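Local atomic coordinates of uncharacterized protein (Bacteroides ovatus, PDB entry 4IRT), a protein that is of unknown function but is a putative neuraminidase, built around BNR-like repeats in a beta-propeller fold. Residues 319-323 against 374-380; 186-192 against 258-262. All blocks are in the same frame, centred on the assembly; numbering follows the deposited sequence. Where two conformers were deposited one is given.

Interaction 1 of 2, residues 319-323 against 374-380; sequences IVVEG and WKKQRKL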
loop_
_atom_site.group_PDB
_atom_site.type_symbol
_atom_site.label_atom_id
_atom_site.label_comp_id
_atom_site.label_asym_id
_atom_site.label_seq_id
_atom_site.Cartn_x
_atom_site.Cartn_y
_atom_site.Cartn_z
ATOM N N ILE A 319 -0.732 -4.073 -8.052
ATOM C CA ILE A 319 -1.432 -4.947 -8.983
ATOM C C ILE A 319 -2.942 -4.838 -8.801
ATOM O O ILE A 319 -3.451 -4.583 -7.692
ATOM C CB ILE A 319 -1.059 -6.436 -8.797
ATOM C CG1 ILE A 319 -1.129 -6.850 -7.312
ATOM C CG2 ILE A 319 0.303 -6.748 -9.383
ATOM C CD1 ILE A 319 -1.010 -8.353 -7.107
ATOM N N VAL A 320 -3.662 -5.062 -9.889
ATOM C CA VAL A 320 -5.079 -5.427 -9.784
ATOM C C VAL A 320 -5.297 -6.675 -10.631
ATOM O O VAL A 320 -4.572 -6.914 -11.603
ATOM C CB VAL A 320 -6.039 -4.290 -10.177
ATOM C CG1 VAL A 320 -5.896 -3.119 -9.194
ATOM C CG2 VAL A 320 -5.854 -3.853 -11.626
ATOM N N VAL A 321 -6.274 -7.474 -10.210
ATOM C CA VAL A 321 -6.556 -8.744 -10.835
ATOM C C VAL A 321 -8.043 -8.855 -11.209
ATOM O O VAL A 321 -8.927 -8.384 -10.478
ATOM C CB VAL A 321 -6.159 -9.898 -9.911
ATOM C CG1 VAL A 321 -6.299 -11.260 -10.605
ATOM C CG2 VAL A 321 -4.736 -9.710 -9.422
ATOM N N GLU A 322 -8.286 -9.491 -12.355
ATOM C CA GLU A 322 -9.634 -9.792 -12.833
ATOM C C GLU A 322 -9.628 -11.242 -13.317
ATOM O O GLU A 322 -9.191 -11.540 -14.435
ATOM C CB GLU A 322 -9.996 -8.828 -13.968
ATOM C CG GLU A 322 -11.164 -9.232 -14.871
ATOM C CD GLU A 322 -12.469 -9.385 -14.124
ATOM O OE1 GLU A 322 -12.720 -10.479 -13.586
ATOM O OE2 GLU A 322 -13.249 -8.410 -14.102
ATOM N N GLY A 323 -10.041 -12.175 -12.467
ATOM C CA GLY A 323 -10.145 -13.589 -12.872
ATOM C C GLY A 323 -8.910 -14.186 -13.537
ATOM O O GLY A 323 -8.994 -14.789 -14.610
ATOM N N TRP A 374 -11.423 0.062 -8.352
ATOM C CA TRP A 374 -11.174 -1.197 -9.024
ATOM C C TRP A 374 -12.206 -2.254 -8.556
ATOM O O TRP A 374 -12.816 -2.951 -9.390
ATOM C CB TRP A 374 -9.724 -1.666 -8.823
ATOM C CG TRP A 374 -9.546 -3.021 -9.421
ATOM C CD1 TRP A 374 -9.535 -4.215 -8.757
ATOM C CD2 TRP A 374 -9.494 -3.334 -10.808
ATOM N NE1 TRP A 374 -9.429 -5.243 -9.646
ATOM C CE2 TRP A 374 -9.386 -4.737 -10.915
ATOM C CE3 TRP A 374 -9.460 -2.563 -11.976
ATOM C CZ2 TRP A 374 -9.277 -5.383 -12.135
ATOM C CZ3 TRP A 374 -9.366 -3.222 -13.191
ATOM C CH2 TRP A 374 -9.254 -4.614 -13.249
ATOM N N LYS A 375 -12.412 -2.361 -7.244
ATOM C CA LYS A 375 -13.325 -3.353 -6.717
ATOM C C LYS A 375 -14.764 -3.161 -7.187
ATOM O O LYS A 375 -15.454 -4.136 -7.488
ATOM C CB LYS A 375 -13.316 -3.344 -5.193
ATOM C CG LYS A 375 -12.016 -3.792 -4.543
ATOM C CD LYS A 375 -12.214 -3.701 -3.039
ATOM C CE LYS A 375 -10.932 -3.851 -2.279
ATOM N NZ LYS A 375 -11.223 -3.449 -0.870
ATOM N N LYS A 376 -15.225 -1.917 -7.221
ATOM C CA LYS A 376 -16.642 -1.628 -7.486
ATOM C C LYS A 376 -16.910 -1.417 -8.958
ATOM O O LYS A 376 -17.987 -1.769 -9.430
ATOM C CB LYS A 376 -17.103 -0.385 -6.722
ATOM C CG LYS A 376 -16.914 -0.436 -5.220
ATOM C CD LYS A 376 -17.941 -1.304 -4.537
ATOM C CE LYS A 376 -17.708 -1.282 -3.030
ATOM N NZ LYS A 376 -18.803 -1.952 -2.278
ATOM N N GLN A 377 -15.958 -0.839 -9.689
ATOM C CA GLN A 377 -16.198 -0.450 -11.078
ATOM C C GLN A 377 -15.226 -1.001 -12.128
ATOM O O GLN A 377 -15.399 -0.758 -13.311
ATOM C CB GLN A 377 -16.293 1.079 -11.188
ATOM C CG GLN A 377 -17.411 1.677 -10.354
ATOM C CD GLN A 377 -17.667 3.130 -10.702
ATOM O OE1 GLN A 377 -17.549 3.522 -11.857
ATOM N NE2 GLN A 377 -18.022 3.931 -9.703
ATOM N N ARG A 378 -14.248 -1.799 -11.699
ATOM C CA ARG A 378 -13.183 -2.301 -12.560
ATOM C C ARG A 378 -12.519 -1.231 -13.412
ATOM O O ARG A 378 -12.232 -1.446 -14.584
ATOM C CB ARG A 378 -13.689 -3.474 -13.434
ATOM C CG ARG A 378 -14.094 -4.669 -12.596
ATOM C CD ARG A 378 -12.861 -5.410 -12.126
ATOM N NE ARG A 378 -13.246 -6.650 -11.467
ATOM C CZ ARG A 378 -13.422 -6.799 -10.169
ATOM N NH1 ARG A 378 -13.204 -5.801 -9.323
ATOM N NH2 ARG A 378 -13.804 -7.981 -9.711
ATOM N N LYS A 379 -12.250 -0.092 -12.794
ATOM C CA LYS A 379 -11.425 0.972 -13.386
ATOM C C LYS A 379 -10.179 1.117 -12.541
ATOM O O LYS A 379 -10.252 0.981 -11.306
ATOM C CB LYS A 379 -12.179 2.286 -13.399
ATOM C CG LYS A 379 -13.320 2.303 -14.401
ATOM C CD LYS A 379 -14.150 3.562 -14.238
ATOM C CE LYS A 379 -15.120 3.730 -15.389
ATOM N NZ LYS A 379 -15.738 5.081 -15.378
ATOM N N LEU A 380 -9.042 1.336 -13.211
ATOM C CA LEU A 380 -7.746 1.513 -12.541
ATOM C C LEU A 380 -7.307 2.955 -12.661
ATOM O O LEU A 380 -6.941 3.425 -13.771
ATOM C CB LEU A 380 -6.669 0.606 -13.156
ATOM C CG LEU A 380 -5.259 0.630 -12.568
ATOM C CD1 LEU A 380 -5.332 0.263 -11.087
ATOM C CD2 LEU A 380 -4.350 -0.325 -13.332
HETATM O O HOH W 1 -7.675 -7.177 -7.673
HETATM O O HOH W 2 -14.228 -10.539 -11.385
#

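Interaction 2 of 2, residues 186-192 against 258-262; sequences DEKGTIH and ADAGG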
loop_
_atom_site.group_PDB
_atom_site.type_symbol
_atom_site.label_atom_id
_atom_site.label_comp_id
_atom_site.label_asym_id
_atom_site.label_seq_id
_atom_site.Cartn_x
_atom_site.Cartn_y
_atom_site.Cartn_z
ATOM N N ASP A 186 -10.672 -8.295 0.417
ATOM C CA ASP A 186 -11.194 -8.690 -0.883
ATOM C C ASP A 186 -12.674 -8.360 -1.027
ATOM O O ASP A 186 -13.296 -7.782 -0.133
ATOM C CB ASP A 186 -10.855 -10.147 -1.239
ATOM C CG ASP A 186 -11.584 -11.176 -0.390
ATOM O OD1 ASP A 186 -12.634 -10.861 0.217
ATOM O OD2 ASP A 186 -11.119 -12.340 -0.356
ATOM N N GLU A 187 -13.221 -8.683 -2.184
ATOM C CA GLU A 187 -14.610 -8.318 -2.479
ATOM C C GLU A 187 -15.636 -9.117 -1.672
ATOM O O GLU A 187 -16.829 -8.813 -1.713
ATOM C CB GLU A 187 -14.858 -8.369 -3.989
ATOM C CG GLU A 187 -14.077 -7.260 -4.658
ATOM C CD GLU A 187 -13.787 -7.463 -6.140
ATOM O OE1 GLU A 187 -14.554 -8.167 -6.806
ATOM O OE2 GLU A 187 -12.793 -6.874 -6.649
ATOM N N LYS A 188 -15.168 -10.141 -0.961
ATOM C CA LYS A 188 -16.018 -10.923 -0.045
ATOM C C LYS A 188 -15.846 -10.511 1.420
ATOM O O LYS A 188 -16.491 -11.080 2.339
ATOM C CB LYS A 188 -15.709 -12.399 -0.196
ATOM C CG LYS A 188 -16.073 -12.927 -1.567
ATOM C CD LYS A 188 -16.186 -14.424 -1.581
ATOM C CE LYS A 188 -14.988 -15.075 -2.229
ATOM N NZ LYS A 188 -15.311 -16.506 -2.513
ATOM N N GLY A 189 -14.980 -9.535 1.652
ATOM C CA GLY A 189 -14.758 -8.993 2.984
ATOM C C GLY A 189 -13.685 -9.744 3.762
ATOM O O GLY A 189 -13.493 -9.485 4.938
ATOM N N THR A 190 -12.981 -10.662 3.104
ATOM C CA THR A 190 -11.858 -11.363 3.737
ATOM C C THR A 190 -10.628 -10.441 3.822
ATOM O O THR A 190 -10.246 -9.770 2.842
ATOM C CB THR A 190 -11.518 -12.649 2.959
ATOM O OG1 THR A 190 -12.670 -13.501 2.950
ATOM C CG2 THR A 190 -10.332 -13.399 3.558
ATOM N N ILE A 191 -9.974 -10.452 4.970
ATOM C CA ILE A 191 -8.747 -9.680 5.155
ATOM C C ILE A 191 -7.578 -10.588 4.830
ATOM O O ILE A 191 -7.398 -11.630 5.487
ATOM C CB ILE A 191 -8.579 -9.190 6.609
ATOM C CG1 ILE A 191 -9.793 -8.373 7.070
ATOM C CG2 ILE A 191 -7.282 -8.409 6.749
ATOM C CD1 ILE A 191 -9.827 -8.144 8.566
ATOM N N HIS A 192 -6.772 -10.175 3.849
ATOM C CA HIS A 192 -5.564 -10.880 3.493
ATOM C C HIS A 192 -4.366 -10.173 4.081
ATOM O O HIS A 192 -4.333 -8.954 4.129
ATOM C CB HIS A 192 -5.415 -10.951 1.960
ATOM C CG HIS A 192 -6.543 -11.659 1.283
ATOM N ND1 HIS A 192 -6.482 -12.990 0.962
ATOM C CD2 HIS A 192 -7.775 -11.236 0.904
ATOM C CE1 HIS A 192 -7.624 -13.367 0.411
ATOM N NE2 HIS A 192 -8.421 -12.315 0.348
ATOM N N ALA A 258 -6.338 -9.442 -4.339
ATOM C CA ALA A 258 -7.064 -10.676 -4.439
ATOM C C ALA A 258 -8.047 -10.577 -5.601
ATOM O O ALA A 258 -8.466 -9.482 -5.999
ATOM C CB ALA A 258 -7.813 -10.947 -3.158
ATOM N N ASP A 259 -8.402 -11.731 -6.167
ATOM C CA ASP A 259 -9.457 -11.747 -7.146
ATOM C C ASP A 259 -10.816 -11.839 -6.437
ATOM O O ASP A 259 -10.909 -11.932 -5.202
ATOM C CB ASP A 259 -9.229 -12.863 -8.201
ATOM C CG ASP A 259 -9.212 -14.265 -7.599
ATOM O OD1 ASP A 259 -9.821 -14.461 -6.518
ATOM O OD2 ASP A 259 -8.590 -15.165 -8.228
ATOM N N ALA A 260 -11.880 -11.788 -7.240
ATOM C CA ALA A 260 -13.253 -11.818 -6.727
ATOM C C ALA A 260 -13.540 -13.090 -5.920
ATOM O O ALA A 260 -14.320 -13.053 -4.961
ATOM C CB ALA A 260 -14.244 -11.718 -7.880
ATOM N N GLY A 261 -12.924 -14.193 -6.331
ATOM C CA GLY A 261 -13.036 -15.490 -5.657
ATOM C C GLY A 261 -12.280 -15.585 -4.344
ATOM O O GLY A 261 -12.433 -16.546 -3.614
ATOM N N GLY A 262 -11.436 -14.605 -4.039
ATOM C CA GLY A 262 -10.721 -14.582 -2.772
ATOM C C GLY A 262 -9.329 -15.212 -2.789
ATOM O O GLY A 262 -8.758 -15.439 -1.726
HETATM O O HOH W 3 -11.418 -9.281 -4.281
HETATM O O HOH W 4 -10.249 -6.978 -5.736
#

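Interaction 1 of 2, residues 319-323 against 374-380
Val320 sits over one face of the indole of Trp374, its CB 3.5 Å from the centroid of the five-membered ring and 9° off the ring normal, a CH-pi contact. Its CG1 reaches across CG and CD1 while CG2 spreads over the six-membered ring. The indole lies there because CG of Trp374 stands anti to the backbone N (chi1 175°), which carries the ring off helix 371-377 toward strand 318-322. CD1 of Leu380 extends the apolar patch, 3.9 Å from Val320 CG1. On the opposite face of the indole sits CD of Arg378, so the ring is held between a valine and the aliphatic part of an arginine.

The polar contacts lie beside this packing. Trp374 NE1 donates to Val321 O at 3.3 Å, with the oxygen almost in the ring plane and NE1 well above the carbonyl plane. In one of its two conformers, Glu322 accepts from Arg378 NE at OE2 (3.2 Å) in a salt bridge, and a water links its OE1 to Arg378 NH2. Arg378 also turns back on the helix it follows, where NH1 bonds Trp374 O at 2.9 Å. A leucine in place of Trp374 would probably leave Val321 O without this donor and open a gap between Val320 and Arg378. Arg378 is thus set between carboxylates, Glu187 being the firmer partner, and its charge is probably largely balanced beside the apolar indole stack.

Interaction 2 of 2, residues 186-192 against 258-262
Asp186, in the loop after strand 178-185, and His192, on strand 191-198, face the segment 258-262, with the methyl of Ala258 against both: its CB lies 3.7 Å from Asp186 CB and over one face of the His192 ring. CG of Asp186 sits between its backbone N and carbonyl carbon (chi1 69°), which folds the carboxylate back over its own type I turn. There OD1 takes the backbone N of Lys188, an Asx turn, and that of Thr190 from the opposite face of the carboxylate plane. OD2 accepts from His192 NE2 at 2.8 Å in a nearly straight bond (167°), which, with Tyr211 bonded to ND1, fixes the imidazole's rotation. At the ring edge, His192 CE1 comes 3.2 Å from Gly262 O. Asp186 OD2 lies 3.3 Å from Gly262 CA, where a side chain would be tight.

Lys188 runs alongside the second turn, bending at chi3 (-104°) to bring NZ within 3.1 Å of Gly261 O, above the carbonyl plane. Glu187 stays extended beyond CG, passes OE1 by the methyl of Ala260, and forms a salt bridge through OE2 with Arg378.

The contact thus brings the hairpin loop between strands 178-185 and 191-198 against that between strands 255-258 and 264-271, joining the turns that link the first and second strands of two successive four-stranded antiparallel sheets, consistent with neighbouring blades of a propeller.

Overall arrangement
Both contacts lie on the same side of the chain's centre, about 12 Å apart between centres. Interaction 1 is the more buried and sets a strand of the 318-356 sheet against a short helix; interaction 2, partly exposed, brings together two beta-hairpin loops of the 178-242 and 255-294 sheets. Aromatic and aliphatic packing dominates the first, with its ion pair toward the margin, whereas the second depends more on backbone carbonyls, turns and waters. They share no segment but meet directly, through a salt bridge between the two contacts and the packing of Val321 on Asp259. Elements from three sheets and the helix are thereby joined.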